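Local structure of trans-4-hydroxy-L-proline dehydratase (6VXC) at residues A[399-402]-A[408-411]; A[237-242]-A[264-269]; A[519-524]-A[641-646]; A[585-588]-A[593-596]. The protein catalyses, as a glycyl radical enzyme, the dehydration of trans-4-hydroxy-L-proline to (S)-1-pyrroline-5-carboxylate in anaerobic degradation of this amino acid. All coordinates share one frame; numbering follows the deposited sequence.

Contact 1 of 4, residues A[399-402]-A[408-411]; sequences VQIS and KFLK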
loop_
_atom_site.group_PDB
_atom_site.type_symbol
_atom_site.label_atom_id
_atom_site.label_comp_id
_atom_site.label_asym_id
_atom_site.label_seq_id
_atom_site.Cartn_x
_atom_site.Cartn_y
_atom_site.Cartn_z
ATOM N N VAL A 399 -12.252 -8.154 1.502
ATOM C CA VAL A 399 -13.130 -8.996 0.705
ATOM C C VAL A 399 -13.406 -8.340 -0.644
ATOM O O VAL A 399 -13.485 -7.113 -0.751
ATOM C CB VAL A 399 -14.447 -9.303 1.461
ATOM C CG1 VAL A 399 -14.121 -10.028 2.765
ATOM C CG2 VAL A 399 -15.282 -8.048 1.705
ATOM N N GLN A 400 -13.469 -9.174 -1.677
ATOM C CA GLN A 400 -14.001 -8.809 -2.980
ATOM C C GLN A 400 -15.452 -9.264 -3.051
ATOM O O GLN A 400 -15.751 -10.449 -2.868
ATOM C CB GLN A 400 -13.193 -9.440 -4.115
ATOM C CG GLN A 400 -12.056 -8.590 -4.656
ATOM C CD GLN A 400 -11.543 -9.101 -5.997
ATOM O OE1 GLN A 400 -12.322 -9.337 -6.921
ATOM N NE2 GLN A 400 -10.232 -9.315 -6.095
ATOM N N ILE A 401 -16.337 -8.330 -3.344
ATOM C CA ILE A 401 -17.758 -8.584 -3.445
ATOM C C ILE A 401 -18.126 -8.467 -4.912
ATOM O O ILE A 401 -17.891 -7.427 -5.530
ATOM C CB ILE A 401 -18.562 -7.600 -2.582
ATOM C CG1 ILE A 401 -18.134 -7.686 -1.107
ATOM C CG2 ILE A 401 -20.052 -7.812 -2.783
ATOM C CD1 ILE A 401 -18.201 -9.079 -0.480
ATOM N N SER A 402 -18.685 -9.539 -5.460
ATOM C CA SER A 402 -19.197 -9.627 -6.817
ATOM C C SER A 402 -20.717 -9.692 -6.782
ATOM O O SER A 402 -21.316 -10.097 -5.785
ATOM C CB SER A 402 -18.629 -10.878 -7.521
ATOM O OG SER A 402 -19.329 -11.208 -8.710
ATOM N N LYS A 408 -24.762 -14.442 2.108
ATOM C CA LYS A 408 -24.228 -14.893 3.390
ATOM C C LYS A 408 -22.777 -14.456 3.579
ATOM O O LYS A 408 -22.373 -14.069 4.682
ATOM C CB LYS A 408 -24.334 -16.416 3.498
ATOM C CG LYS A 408 -23.665 -17.001 4.737
ATOM C CD LYS A 408 -23.794 -18.533 4.798
ATOM C CE LYS A 408 -23.006 -19.111 5.965
ATOM N NZ LYS A 408 -22.911 -20.590 5.886
ATOM N N PHE A 409 -21.976 -14.524 2.514
ATOM C CA PHE A 409 -20.579 -14.117 2.625
ATOM C C PHE A 409 -20.479 -12.620 2.893
ATOM O O PHE A 409 -19.759 -12.186 3.793
ATOM C CB PHE A 409 -19.820 -14.495 1.354
ATOM C CG PHE A 409 -18.354 -14.110 1.377
ATOM C CD1 PHE A 409 -17.423 -14.921 2.006
ATOM C CD2 PHE A 409 -17.913 -12.941 0.767
ATOM C CE1 PHE A 409 -16.077 -14.579 2.026
ATOM C CE2 PHE A 409 -16.560 -12.587 0.794
ATOM C CZ PHE A 409 -15.639 -13.416 1.428
ATOM N N LEU A 410 -21.219 -11.816 2.131
ATOM C CA LEU A 410 -21.197 -10.379 2.365
ATOM C C LEU A 410 -21.608 -10.037 3.798
ATOM O O LEU A 410 -20.978 -9.195 4.452
ATOM C CB LEU A 410 -22.110 -9.681 1.352
ATOM C CG LEU A 410 -22.402 -8.200 1.591
ATOM C CD1 LEU A 410 -21.117 -7.356 1.611
ATOM C CD2 LEU A 410 -23.426 -7.673 0.568
ATOM N N LYS A 411 -22.664 -10.682 4.309
ATOM C CA LYS A 411 -23.149 -10.331 5.639
ATOM C C LYS A 411 -22.152 -10.730 6.721
ATOM O O LYS A 411 -21.994 -10.019 7.716
ATOM C CB LYS A 411 -24.523 -10.954 5.891
ATOM C CG LYS A 411 -25.642 -10.246 5.104
ATOM C CD LYS A 411 -27.023 -10.812 5.408
ATOM C CE LYS A 411 -27.460 -10.506 6.839
ATOM N NZ LYS A 411 -28.901 -10.864 7.047
#

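Contact 2 of 4, residues A[237-242]-A[264-269]; sequences RYAEKA and TCDVVP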
loop_
_atom_site.group_PDB
_atom_site.type_symbol
_atom_site.label_atom_id
_atom_site.label_comp_id
_atom_site.label_asym_id
_atom_site.label_seq_id
_atom_site.Cartn_x
_atom_site.Cartn_y
_atom_site.Cartn_z
ATOM N N ARG A 237 18.579 -24.617 4.883
ATOM C CA ARG A 237 19.083 -24.171 6.179
ATOM C C ARG A 237 18.006 -24.257 7.253
ATOM O O ARG A 237 18.299 -24.601 8.403
ATOM C CB ARG A 237 19.619 -22.744 6.080
ATOM C CG ARG A 237 20.907 -22.590 5.254
ATOM C CD ARG A 237 21.513 -21.215 5.496
ATOM N NE ARG A 237 21.882 -21.057 6.897
ATOM C CZ ARG A 237 21.844 -19.909 7.560
ATOM N NH1 ARG A 237 21.436 -18.804 6.953
ATOM N NH2 ARG A 237 22.204 -19.866 8.830
ATOM N N TYR A 238 16.757 -23.947 6.904
ATOM C CA TYR A 238 15.694 -24.049 7.893
ATOM C C TYR A 238 15.420 -25.499 8.274
ATOM O O TYR A 238 15.119 -25.787 9.434
ATOM C CB TYR A 238 14.422 -23.365 7.388
ATOM C CG TYR A 238 14.224 -22.019 8.026
ATOM C CD1 TYR A 238 13.976 -21.914 9.383
ATOM C CD2 TYR A 238 14.339 -20.857 7.288
ATOM C CE1 TYR A 238 13.811 -20.691 9.984
ATOM C CE2 TYR A 238 14.177 -19.634 7.872
ATOM C CZ TYR A 238 13.912 -19.553 9.222
ATOM O OH TYR A 238 13.747 -18.326 9.807
ATOM N N ALA A 239 15.486 -26.424 7.317
ATOM C CA ALA A 239 15.312 -27.830 7.678
ATOM C C ALA A 239 16.398 -28.283 8.649
ATOM O O ALA A 239 16.103 -28.935 9.661
ATOM C CB ALA A 239 15.283 -28.707 6.429
ATOM N N GLU A 240 17.656 -27.938 8.360
ATOM C CA GLU A 240 18.751 -28.233 9.283
ATOM C C GLU A 240 18.511 -27.603 10.646
ATOM O O GLU A 240 18.664 -28.260 11.681
ATOM C CB GLU A 240 20.080 -27.735 8.706
ATOM C CG GLU A 240 20.685 -28.613 7.612
ATOM C CD GLU A 240 21.818 -27.914 6.850
ATOM O OE1 GLU A 240 22.366 -26.917 7.377
ATOM O OE2 GLU A 240 22.148 -28.353 5.723
ATOM N N LYS A 241 18.183 -26.309 10.668
ATOM C CA LYS A 241 17.909 -25.634 11.931
ATOM C C LYS A 241 16.835 -26.372 12.712
ATOM O O LYS A 241 16.973 -26.604 13.919
ATOM C CB LYS A 241 17.478 -24.192 11.669
ATOM C CG LYS A 241 17.060 -23.383 12.891
ATOM C CD LYS A 241 18.244 -22.877 13.686
ATOM C CE LYS A 241 17.777 -21.878 14.740
ATOM N NZ LYS A 241 18.885 -21.432 15.634
ATOM N N ALA A 242 15.764 -26.775 12.029
ATOM C CA ALA A 242 14.675 -27.451 12.718
ATOM C C ALA A 242 15.138 -28.771 13.325
ATOM O O ALA A 242 14.814 -29.070 14.482
ATOM C CB ALA A 242 13.503 -27.670 11.760
ATOM N N THR A 264 8.589 -30.115 6.027
ATOM C CA THR A 264 7.998 -29.139 5.122
ATOM C C THR A 264 9.079 -28.422 4.326
ATOM O O THR A 264 8.949 -28.243 3.112
ATOM C CB THR A 264 7.140 -28.170 5.934
ATOM O OG1 THR A 264 6.161 -28.918 6.664
ATOM C CG2 THR A 264 6.457 -27.126 5.052
ATOM N N CYS A 265 10.158 -28.026 4.998
ATOM C CA CYS A 265 11.265 -27.329 4.354
ATOM C C CYS A 265 12.122 -28.247 3.476
ATOM O O CYS A 265 12.864 -27.747 2.622
ATOM C CB CYS A 265 12.116 -26.647 5.429
ATOM S SG CYS A 265 11.198 -25.406 6.416
ATOM N N ASP A 266 12.047 -29.572 3.662
ATOM C CA ASP A 266 12.649 -30.489 2.697
ATOM C C ASP A 266 12.000 -30.347 1.334
ATOM O O ASP A 266 12.619 -30.664 0.312
ATOM C CB ASP A 266 12.498 -31.948 3.140
ATOM C CG ASP A 266 13.409 -32.324 4.282
ATOM O OD1 ASP A 266 14.393 -31.605 4.542
ATOM O OD2 ASP A 266 13.134 -33.365 4.923
ATOM N N VAL A 267 10.746 -29.899 1.297
ATOM C CA VAL A 267 10.027 -29.787 0.036
ATOM C C VAL A 267 10.150 -28.370 -0.508
ATOM O O VAL A 267 10.613 -28.171 -1.631
ATOM C CB VAL A 267 8.551 -30.183 0.192
ATOM C CG1 VAL A 267 7.831 -30.064 -1.145
ATOM C CG2 VAL A 267 8.422 -31.592 0.770
ATOM N N VAL A 268 9.722 -27.384 0.277
ATOM C CA VAL A 268 9.676 -26.003 -0.186
ATOM C C VAL A 268 10.771 -25.178 0.479
ATOM O O VAL A 268 11.104 -25.397 1.636
ATOM C CB VAL A 268 8.269 -25.398 0.068
ATOM C CG1 VAL A 268 7.205 -26.230 -0.629
ATOM C CG2 VAL A 268 7.976 -25.258 1.581
ATOM N N PRO A 269 11.304 -24.181 -0.238
ATOM C CA PRO A 269 10.877 -23.734 -1.574
ATOM C C PRO A 269 11.528 -24.409 -2.780
ATOM O O PRO A 269 11.215 -24.031 -3.906
ATOM C CB PRO A 269 11.230 -22.243 -1.560
ATOM C CG PRO A 269 12.249 -22.055 -0.491
ATOM C CD PRO A 269 12.330 -23.302 0.349
#

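Contact 3 of 4, residues A[519-524]-A[641-646]; sequences YMIDIK and NAYYNE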
loop_
_atom_site.group_PDB
_atom_site.type_symbol
_atom_site.label_atom_id
_atom_site.label_comp_id
_atom_site.label_asym_id
_atom_site.label_seq_id
_atom_site.Cartn_x
_atom_site.Cartn_y
_atom_site.Cartn_z
ATOM N N TYR A 519 1.592 21.839 -15.541
ATOM C CA TYR A 519 2.977 22.117 -15.179
ATOM C C TYR A 519 3.447 21.201 -14.056
ATOM O O TYR A 519 4.537 20.624 -14.119
ATOM C CB TYR A 519 3.108 23.576 -14.764
ATOM C CG TYR A 519 4.490 23.981 -14.296
ATOM C CD1 TYR A 519 5.553 24.054 -15.190
ATOM C CD2 TYR A 519 4.717 24.329 -12.976
ATOM C CE1 TYR A 519 6.808 24.447 -14.773
ATOM C CE2 TYR A 519 5.965 24.723 -12.542
ATOM C CZ TYR A 519 7.011 24.779 -13.446
ATOM O OH TYR A 519 8.259 25.169 -13.031
ATOM N N MET A 520 2.627 21.052 -13.012
ATOM C CA MET A 520 3.056 20.255 -11.867
ATOM C C MET A 520 3.175 18.776 -12.239
ATOM O O MET A 520 4.089 18.082 -11.769
ATOM C CB MET A 520 2.080 20.475 -10.703
ATOM C CG MET A 520 2.614 20.083 -9.322
ATOM S SD MET A 520 4.209 20.835 -8.896
ATOM C CE MET A 520 3.810 22.550 -9.164
ATOM N N ILE A 521 2.264 18.280 -13.078
ATOM C CA ILE A 521 2.374 16.905 -13.553
ATOM C C ILE A 521 3.619 16.743 -14.433
ATOM O O ILE A 521 4.357 15.757 -14.314
ATOM C CB ILE A 521 1.086 16.476 -14.287
ATOM C CG1 ILE A 521 -0.137 16.516 -13.342
ATOM C CG2 ILE A 521 1.248 15.077 -14.885
ATOM C CD1 ILE A 521 0.037 15.718 -12.074
ATOM N N ASP A 522 3.882 17.708 -15.318
ATOM C CA ASP A 522 5.106 17.644 -16.117
ATOM C C ASP A 522 6.342 17.544 -15.222
ATOM O O ASP A 522 7.243 16.741 -15.485
ATOM C CB ASP A 522 5.216 18.868 -17.029
ATOM C CG ASP A 522 4.496 18.694 -18.360
ATOM O OD1 ASP A 522 3.986 17.595 -18.651
ATOM O OD2 ASP A 522 4.454 19.677 -19.134
ATOM N N ILE A 523 6.398 18.352 -14.157
ATOM C CA ILE A 523 7.538 18.307 -13.238
ATOM C C ILE A 523 7.668 16.924 -12.611
ATOM O O ILE A 523 8.767 16.363 -12.525
ATOM C CB ILE A 523 7.402 19.388 -12.152
ATOM C CG1 ILE A 523 7.621 20.774 -12.735
ATOM C CG2 ILE A 523 8.371 19.122 -10.989
ATOM C CD1 ILE A 523 7.418 21.858 -11.689
ATOM N N LYS A 524 6.551 16.389 -12.106
ATOM C CA LYS A 524 6.560 15.091 -11.433
ATOM C C LYS A 524 6.979 13.976 -12.385
ATOM O O LYS A 524 7.766 13.101 -12.024
ATOM C CB LYS A 524 5.177 14.807 -10.842
ATOM C CG LYS A 524 4.994 13.414 -10.234
ATOM C CD LYS A 524 5.918 13.181 -9.048
ATOM C CE LYS A 524 5.573 11.872 -8.337
ATOM N NZ LYS A 524 6.643 11.429 -7.409
ATOM N N ASN A 641 -11.890 14.620 -14.350
ATOM C CA ASN A 641 -11.555 14.433 -15.760
ATOM C C ASN A 641 -10.272 15.161 -16.134
ATOM O O ASN A 641 -9.464 14.639 -16.906
ATOM C CB ASN A 641 -12.712 14.908 -16.637
ATOM C CG ASN A 641 -13.920 14.012 -16.513
ATOM O OD1 ASN A 641 -13.790 12.852 -16.145
ATOM N ND2 ASN A 641 -15.104 14.543 -16.802
ATOM N N ALA A 642 -10.069 16.366 -15.603
ATOM C CA ALA A 642 -8.840 17.089 -15.902
ATOM C C ALA A 642 -7.632 16.322 -15.397
ATOM O O ALA A 642 -6.615 16.224 -16.094
ATOM C CB ALA A 642 -8.877 18.487 -15.285
ATOM N N TYR A 643 -7.733 15.773 -14.182
ATOM C CA TYR A 643 -6.648 14.980 -13.609
ATOM C C TYR A 643 -6.405 13.714 -14.416
ATOM O O TYR A 643 -5.268 13.413 -14.805
ATOM C CB TYR A 643 -6.980 14.646 -12.152
ATOM C CG TYR A 643 -5.885 13.929 -11.408
ATOM C CD1 TYR A 643 -4.650 14.528 -11.206
ATOM C CD2 TYR A 643 -6.097 12.670 -10.858
ATOM C CE1 TYR A 643 -3.648 13.892 -10.496
ATOM C CE2 TYR A 643 -5.094 12.020 -10.151
ATOM C CZ TYR A 643 -3.872 12.636 -9.972
ATOM O OH TYR A 643 -2.856 12.021 -9.270
ATOM N N TYR A 644 -7.472 12.969 -14.689
ATOM C CA TYR A 644 -7.376 11.791 -15.540
ATOM C C TYR A 644 -6.736 12.133 -16.882
ATOM O O TYR A 644 -5.829 11.436 -17.343
ATOM C CB TYR A 644 -8.769 11.207 -15.757
ATOM C CG TYR A 644 -8.870 10.189 -16.862
ATOM C CD1 TYR A 644 -8.566 8.858 -16.624
ATOM C CD2 TYR A 644 -9.283 10.555 -18.139
ATOM C CE1 TYR A 644 -8.648 7.919 -17.621
ATOM C CE2 TYR A 644 -9.366 9.611 -19.160
ATOM C CZ TYR A 644 -9.047 8.288 -18.882
ATOM O OH TYR A 644 -9.109 7.326 -19.847
ATOM N N ASN A 645 -7.196 13.216 -17.516
ATOM C CA ASN A 645 -6.713 13.572 -18.848
ATOM C C ASN A 645 -5.261 14.023 -18.830
ATOM O O ASN A 645 -4.516 13.733 -19.770
ATOM C CB ASN A 645 -7.580 14.683 -19.449
ATOM C CG ASN A 645 -8.921 14.180 -19.974
ATOM O OD1 ASN A 645 -9.035 13.064 -20.454
ATOM N ND2 ASN A 645 -9.936 15.021 -19.885
ATOM N N GLU A 646 -4.839 14.707 -17.772
ATOM C CA GLU A 646 -3.475 15.218 -17.713
ATOM C C GLU A 646 -2.452 14.106 -17.518
ATOM O O GLU A 646 -1.327 14.206 -18.030
ATOM C CB GLU A 646 -3.370 16.241 -16.590
ATOM C CG GLU A 646 -2.053 16.963 -16.532
ATOM C CD GLU A 646 -1.775 17.711 -17.805
ATOM O OE1 GLU A 646 -2.659 18.479 -18.255
ATOM O OE2 GLU A 646 -0.671 17.524 -18.348
#

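Contact 4 of 4, residues A[585-588]-A[593-596]; sequences IKYN and KKFD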
loop_
_atom_site.group_PDB
_atom_site.type_symbol
_atom_site.label_atom_id
_atom_site.label_comp_id
_atom_site.label_asym_id
_atom_site.label_seq_id
_atom_site.Cartn_x
_atom_site.Cartn_y
_atom_site.Cartn_z
ATOM N N ILE A 585 -16.168 29.079 -5.202
ATOM C CA ILE A 585 -15.821 30.222 -6.036
ATOM C C ILE A 585 -16.868 30.436 -7.124
ATOM O O ILE A 585 -17.356 31.553 -7.324
ATOM C CB ILE A 585 -14.410 30.047 -6.623
ATOM C CG1 ILE A 585 -13.353 30.113 -5.506
ATOM C CG2 ILE A 585 -14.176 31.079 -7.722
ATOM C CD1 ILE A 585 -11.920 29.797 -5.985
ATOM N N LYS A 586 -17.246 29.367 -7.829
ATOM C CA LYS A 586 -18.237 29.506 -8.886
ATOM C C LYS A 586 -19.551 30.054 -8.342
ATOM O O LYS A 586 -20.130 30.988 -8.907
ATOM C CB LYS A 586 -18.469 28.158 -9.556
ATOM C CG LYS A 586 -19.479 28.193 -10.679
ATOM C CD LYS A 586 -19.651 26.788 -11.214
ATOM C CE LYS A 586 -20.402 26.770 -12.500
ATOM N NZ LYS A 586 -20.443 25.370 -13.015
ATOM N N TYR A 587 -20.014 29.500 -7.218
ATOM C CA TYR A 587 -21.313 29.873 -6.667
ATOM C C TYR A 587 -21.304 31.302 -6.144
ATOM O O TYR A 587 -22.192 32.097 -6.474
ATOM C CB TYR A 587 -21.697 28.885 -5.554
ATOM C CG TYR A 587 -23.094 29.045 -4.983
ATOM C CD1 TYR A 587 -24.186 28.479 -5.618
ATOM C CD2 TYR A 587 -23.312 29.729 -3.793
ATOM C CE1 TYR A 587 -25.469 28.601 -5.101
ATOM C CE2 TYR A 587 -24.611 29.866 -3.261
ATOM C CZ TYR A 587 -25.681 29.292 -3.925
ATOM O OH TYR A 587 -26.960 29.403 -3.435
ATOM N N ASN A 588 -20.294 31.652 -5.346
ATOM C CA ASN A 588 -20.289 32.928 -4.646
ATOM C C ASN A 588 -19.690 34.069 -5.466
ATOM O O ASN A 588 -20.219 35.185 -5.427
ATOM C CB ASN A 588 -19.536 32.796 -3.323
ATOM C CG ASN A 588 -20.283 31.941 -2.319
ATOM O OD1 ASN A 588 -21.283 32.378 -1.744
ATOM N ND2 ASN A 588 -19.802 30.712 -2.105
ATOM N N LYS A 593 -22.592 36.124 -7.100
ATOM C CA LYS A 593 -21.886 37.391 -6.974
ATOM C C LYS A 593 -22.099 38.000 -5.589
ATOM O O LYS A 593 -22.467 39.163 -5.449
ATOM C CB LYS A 593 -22.320 38.362 -8.076
ATOM C CG LYS A 593 -22.199 37.795 -9.477
ATOM C CD LYS A 593 -22.470 38.868 -10.538
ATOM C CE LYS A 593 -22.131 38.371 -11.941
ATOM N NZ LYS A 593 -23.035 37.260 -12.362
ATOM N N LYS A 594 -21.890 37.197 -4.555
ATOM C CA LYS A 594 -22.021 37.716 -3.203
ATOM C C LYS A 594 -20.759 38.430 -2.746
ATOM O O LYS A 594 -20.825 39.269 -1.848
ATOM C CB LYS A 594 -22.363 36.586 -2.235
ATOM C CG LYS A 594 -23.649 35.839 -2.572
ATOM C CD LYS A 594 -24.027 34.866 -1.461
ATOM C CE LYS A 594 -25.175 33.974 -1.894
ATOM N NZ LYS A 594 -25.596 33.026 -0.824
ATOM N N PHE A 595 -19.612 38.096 -3.330
ATOM C CA PHE A 595 -18.370 38.811 -3.080
ATOM C C PHE A 595 -17.457 38.578 -4.276
ATOM O O PHE A 595 -17.711 37.705 -5.114
ATOM C CB PHE A 595 -17.723 38.374 -1.756
ATOM C CG PHE A 595 -17.535 36.873 -1.611
ATOM C CD1 PHE A 595 -16.442 36.243 -2.175
ATOM C CD2 PHE A 595 -18.439 36.115 -0.895
ATOM C CE1 PHE A 595 -16.250 34.874 -2.034
ATOM C CE2 PHE A 595 -18.264 34.740 -0.749
ATOM C CZ PHE A 595 -17.167 34.121 -1.321
ATOM N N ASP A 596 -16.400 39.378 -4.363
ATOM C CA ASP A 596 -15.508 39.296 -5.511
ATOM C C ASP A 596 -14.245 38.516 -5.164
ATOM O O ASP A 596 -14.025 38.125 -4.020
ATOM C CB ASP A 596 -15.177 40.699 -6.062
ATOM C CG ASP A 596 -14.472 41.616 -5.059
ATOM O OD1 ASP A 596 -13.973 41.165 -4.015
ATOM O OD2 ASP A 596 -14.414 42.835 -5.338
HETATM O O HOH W 1 -26.859 30.486 -0.750
HETATM O O HOH W 2 -23.320 31.515 -0.333
#

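Contact 1 of 4, residues A[399-402]-A[408-411]
Ile-401 sends the tip of its longer branch between two side chains of the helix: CD1 lies 4.0 Å from Leu-410 CD1 and 4.1 Å from Phe-409 CD2. It reaches the phenyl ring at its edge, near the ring plane, while the isoleucine and leucine chains cross at about a right angle. Two residues earlier on the strand, Val-399 CG1 sits 3.9 Å from Phe-409 CZ, an oblique approach in which valine and phenylalanine slide past each other in opposite directions. Phe-409 spans both partners because its ring carbon CG stands anti to the backbone N (chi1 -180°), which carries the ring toward the strand. Branched aliphatic residues suit the strand, and the phenyl ring of the helix reaches both. All of this tight part is buried and apolar, without a hydrogen bond across it. On the far side of the helix Lys-408 faces solvent, and Lys-411, partly exposed, forms a salt bridge with Asp-739. Gln-400 points the other way from the strand, where its amide oxygen bonds Thr-429. The contact joins the first strand and the helix of the beta-alpha-beta unit 396-401, 407-418 and 426-428, with helices 378-390 and 734-750 packing beside it.

Contact 2 of 4, residues A[237-242]-A[264-269]
Ala-239 lays its methyl group against the second helix between two residues: CB is 3.9 Å from Cys-265 CB and 3.6 Å from Asp-266 OD1. With nothing beyond CB, alanine lets the backbones come close, and its CA stands only 5.3 Å from Cys-265 CA. Cysteine, also small, fits the same narrow gap; its CB is 3.9 Å from Ala-239 N as well. The sulfur lies anti to the carbonyl carbon (chi1 -61°), which turns it past the alanine to meet Tyr-238 CB, with CB and SG 3.9 Å apart. Tyr-238 thus touches with the root of its side chain, whereas its ring leads away toward Leu-81, Ile-83 and Val-90 and its hydroxyl bonds the carbonyl oxygen of Ser-82. The buried centre is apolar and has no hydrogen bond across it. At the exposed border, Asp-266 OD1 brushes the alanine methyl, while the carboxylate is held by a salt bridge from OD2 to Arg-243, one turn farther along the first helix. A cis peptide bond precedes Pro-269. Close packing through small residues joins helices 214-248 and 252-267, consecutive in sequence, into a helical hairpin.

Contact 3 of 4, residues A[519-524]-A[641-646]
Two helical segments face each other with Ile-521 and Glu-646 as the nearest backbone pair, their CA atoms 7.4 Å apart. Ile-521 supplies most of the contact from its side: its CG1 lies 3.7 Å from Glu-646 CG, and its CB 3.9 Å from the same glutamate CG. The two chains slide past each other in opposite directions, and the contact is carbon on carbon although one residue is acidic. Glutamate suits this place because its CG methylene can lie on isoleucine while a bend at chi2 (60°) turns the carboxylate aside. There OE2 takes a hydrogen bond from His-518 and a salt bridge from Arg-650. The same guanidinium group pairs with Asp-522 through its other terminal nitrogen; Asp-522 OD1 and Glu-646 OE2 are 4.7 Å apart, and the arginine would be expected to ease repulsion between the two acids. Tyr-643 makes the looser approach, with CE1 4.4 Å from Ile-521 CD1, obliquely to its ring. Its hydroxyl bonds Ile-570 O on strand 565-573, and its side chain touches Met-471, which also touches Ile-521. An apolar helix-helix contact, with Arg-650 at its polar edge, thus unites helices 506-538 and 630-647 beside strands 463-472 and 565-573.

Contact 4 of 4, residues A[585-588]-A[593-596]
Lys-594 NZ donates to two waters, each at 2.8 Å from NZ, and through them reaches the helix at two points. One water also bonds Tyr-587 OH; the other donates to Asn-588 OD1 over 2.6 Å. Both waters lie at the edge of the tyrosine ring, in its plane, while NZ itself approaches the ring obliquely. Lysine suits this exposed place because its chain, extended beyond CG, crosses Asn-588 with CD 3.7 Å from OD1 and delivers the ammonium group to the two waters. Its backbone gives the direct link: Lys-594 N donates to Asn-588 O at 2.8 Å, with a bent N-H...O angle of 140° but with the donor in the carbonyl plane. The buried side belongs to Phe-595, whose CZ presses within 3.4 Å of Asn-588 CB; the asparagine amide and the ring are nearly parallel, their planes 13° apart. The amide nitrogen of Asn-588 bonds Ala-584 O and Thr-622 OG1, which fixes the rotation of the group, and Phe-595 packs against helix 612-620. Lys-593, with positive phi (55°), turns the chain out of helix 575-591, and Asp-596 then takes the N-cap position of helix 597-605: a tight helix-to-helix connection closed by a backbone bond onto the helix's last turns.

How the contacts relate
Along the chain, contact 2 closes first, contact 1 follows, and contact 4 lies nested within the long loop that contact 3 closes. None touches another. Contacts 3 and 4 are the nearest neighbours, with centres 27 Å apart on the same side of the chain's centre, whereas contact 2 lies on the opposite side, its centre 71 Å from that of contact 4. Contact 1 alone involves the five-stranded mixed sheet; the others belong to the helical surroundings. Gln-400 and Tyr-643, in contacts 1 and 3, have side chains about 12 and 11 Å from that of Glu-456, the probable proton acceptor, while contacts 2 and 4 shape outlying helical regions away from the annotated sites.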